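PDB 7AJ0: arylsulfatase, which probably hydrolyses sulfate esters of the algal polysaccharide fucoidan, acting as a calcium-containing, exo-acting sulfatase that assembles as a hexamer. Local coordinates for residues G156-G161 with M166-V171. Residues are numbered along the deposited sequence; the frame is centred on the assembly and turned at random.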
loop_
_atom_site.group_PDB
_atom_site.type_symbol
_atom_site.label_atom_id
_atom_site.label_comp_id
_atom_site.label_asym_id
_atom_site.label_seq_id
_atom_site.Cartn_x
_atom_site.Cartn_y
_atom_site.Cartn_z
ATOM N N GLY A 156 -20.061 -28.432 -26.520
ATOM C CA GLY A 156 -19.766 -27.831 -25.237
ATOM C C GLY A 156 -20.020 -26.339 -25.196
ATOM O O GLY A 156 -20.977 -25.843 -25.798
ATOM N N LYS A 157 -19.158 -25.611 -24.493
ATOM C CA LYS A 157 -19.361 -24.181 -24.314
ATOM C C LYS A 157 -19.028 -23.419 -25.592
ATOM O O LYS A 157 -18.010 -23.673 -26.242
ATOM C CB LYS A 157 -18.500 -23.674 -23.156
ATOM C CG LYS A 157 -18.551 -22.171 -22.948
ATOM C CD LYS A 157 -17.527 -21.725 -21.913
ATOM C CE LYS A 157 -17.336 -20.219 -21.948
ATOM N NZ LYS A 157 -16.208 -19.772 -21.087
ATOM N N TRP A 158 -19.896 -22.470 -25.946
ATOM C CA TRP A 158 -19.677 -21.599 -27.097
ATOM C C TRP A 158 -19.217 -20.228 -26.620
ATOM O O TRP A 158 -18.021 -19.921 -26.657
ATOM C CB TRP A 158 -20.954 -21.487 -27.923
ATOM C CG TRP A 158 -20.837 -20.664 -29.172
ATOM C CD1 TRP A 158 -21.716 -19.714 -29.605
ATOM C CD2 TRP A 158 -19.792 -20.718 -30.153
ATOM N NE1 TRP A 158 -21.287 -19.176 -30.794
ATOM C CE2 TRP A 158 -20.109 -19.776 -31.152
ATOM C CE3 TRP A 158 -18.621 -21.472 -30.284
ATOM C CZ2 TRP A 158 -19.297 -19.567 -32.263
ATOM C CZ3 TRP A 158 -17.818 -21.262 -31.389
ATOM C CH2 TRP A 158 -18.158 -20.316 -32.363
ATOM N N HIS A 159 -20.155 -19.398 -26.173
ATOM C CA HIS A 159 -19.836 -18.102 -25.577
ATOM C C HIS A 159 -19.183 -17.158 -26.583
ATOM O O HIS A 159 -18.398 -16.282 -26.209
ATOM C CB HIS A 159 -18.932 -18.278 -24.351
ATOM C CG HIS A 159 -19.146 -17.252 -23.283
ATOM N ND1 HIS A 159 -18.264 -17.073 -22.238
ATOM C CD2 HIS A 159 -20.145 -16.356 -23.090
ATOM C CE1 HIS A 159 -18.707 -16.107 -21.452
ATOM N NE2 HIS A 159 -19.846 -15.657 -21.947
ATOM N N VAL A 160 -19.496 -17.331 -27.868
ATOM C CA VAL A 160 -19.042 -16.405 -28.898
ATOM C C VAL A 160 -20.265 -15.867 -29.632
ATOM O O VAL A 160 -20.223 -15.636 -30.847
ATOM C CB VAL A 160 -18.067 -17.070 -29.887
ATOM C CG1 VAL A 160 -17.303 -16.003 -30.673
ATOM C CG2 VAL A 160 -17.110 -18.003 -29.162
ATOM N N GLY A 161 -21.367 -15.688 -28.912
ATOM C CA GLY A 161 -22.569 -15.136 -29.505
ATOM C C GLY A 161 -23.720 -16.117 -29.594
ATOM O O GLY A 161 -23.542 -17.263 -30.014
ATOM N N MET A 166 -25.375 -17.096 -35.127
ATOM C CA MET A 166 -24.108 -17.000 -34.418
ATOM C C MET A 166 -23.712 -18.272 -33.683
ATOM O O MET A 166 -22.625 -18.310 -33.097
ATOM C CB MET A 166 -24.149 -15.834 -33.415
ATOM C CG MET A 166 -24.323 -14.477 -34.075
ATOM S SD MET A 166 -24.490 -13.123 -32.900
ATOM C CE MET A 166 -22.849 -13.082 -32.196
ATOM N N LEU A 167 -24.542 -19.304 -33.694
ATOM C CA LEU A 167 -24.167 -20.568 -33.079
ATOM C C LEU A 167 -23.306 -21.384 -34.040
ATOM O O LEU A 167 -23.369 -21.202 -35.258
ATOM C CB LEU A 167 -25.412 -21.345 -32.677
ATOM C CG LEU A 167 -26.218 -20.743 -31.522
ATOM C CD1 LEU A 167 -27.388 -21.640 -31.151
ATOM C CD2 LEU A 167 -25.332 -20.499 -30.303
ATOM N N PRO A 168 -22.484 -22.294 -33.511
ATOM C CA PRO A 168 -21.517 -22.990 -34.378
ATOM C C PRO A 168 -22.134 -23.673 -35.586
ATOM O O PRO A 168 -21.533 -23.656 -36.668
ATOM C CB PRO A 168 -20.868 -24.004 -33.422
ATOM C CG PRO A 168 -20.987 -23.367 -32.075
ATOM C CD PRO A 168 -22.308 -22.642 -32.087
ATOM N N HIS A 169 -23.312 -24.276 -35.442
ATOM C CA HIS A 169 -23.928 -24.948 -36.581
ATOM C C HIS A 169 -24.475 -23.971 -37.612
ATOM O O HIS A 169 -24.952 -24.412 -38.664
ATOM C CB HIS A 169 -25.047 -25.876 -36.109
ATOM C CG HIS A 169 -26.282 -25.158 -35.665
ATOM N ND1 HIS A 169 -26.358 -24.484 -34.466
ATOM C CD2 HIS A 169 -27.491 -25.014 -36.257
ATOM C CE1 HIS A 169 -27.562 -23.952 -34.339
ATOM N NE2 HIS A 169 -28.269 -24.261 -35.411
ATOM N N GLU A 170 -24.418 -22.670 -37.341
ATOM C CA GLU A 170 -24.853 -21.649 -38.282
ATOM C C GLU A 170 -23.689 -20.859 -38.863
ATOM O O GLU A 170 -23.913 -19.991 -39.714
ATOM C CB GLU A 170 -25.839 -20.695 -37.596
ATOM C CG GLU A 170 -27.044 -21.395 -36.977
ATOM C CD GLU A 170 -27.797 -20.524 -35.985
ATOM O OE1 GLU A 170 -27.173 -19.634 -35.370
ATOM O OE2 GLU A 170 -29.017 -20.735 -35.817
ATOM N N VAL A 171 -22.459 -21.136 -38.431
ATOM C CA VAL A 171 -21.287 -20.393 -38.871
ATOM C C VAL A 171 -20.237 -21.313 -39.494
ATOM O O VAL A 171 -19.082 -20.926 -39.629
ATOM C CB VAL A 171 -20.681 -19.575 -37.713
ATOM C CG1 VAL A 171 -21.759 -18.771 -37.001
ATOM C CG2 VAL A 171 -19.949 -20.492 -36.739
#
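Trp158 lays its indole against Pro168 and bonds to the carbonyl of Met166, tying together two parts of the loop between strands 151-155 and 175-177. Its CB points toward 166-171, and with CG anti to the backbone N (chi1 -177°) the ring extends across to that segment. Beyond CB, CG faces Pro168 CD; Trp158 CD1 meets Leu167 CD2 obliquely at 3.8 Å; Trp158 CD2 and CE3 each lie 3.5 Å from Pro168 CG. CE2 and CZ2 lie by Met166 O, while CZ3 and CH2 run under Pro168 CG. Pro168 CG stands 3.6 Å from the centroid of the Trp158 six-membered ring, 17° off its normal, the geometry of a CH-pi contact. Val160 CB, from the tryptophan's own segment, stands over the rim of the opposite face. Trp158 NE1 donates to Met166 O over 2.8 Å, although an N-H...O angle of 136° shows a bent bond, and the acceptor is tilted out of the ring plane. The Met166 side chain, bent at its last torsion, brings Met166 CE to 3.4 Å from Gly161 CA. Leu167 N donates to Glu170 OE1, which also pairs with Arg225. In this alkaline phosphatase-like sulfatase fold, the Val160 side chain is about 10 Å from the calcium ion, and Lys157 salt-bridges the calcium ligand Asp60. Chemically, the buried indole N-H gains a partner in Met166 O, and this bent bond and the proline contact together probably limit turning of the indole, whose named face neighbours, Pro168 CG and Val160 CB, are carbons.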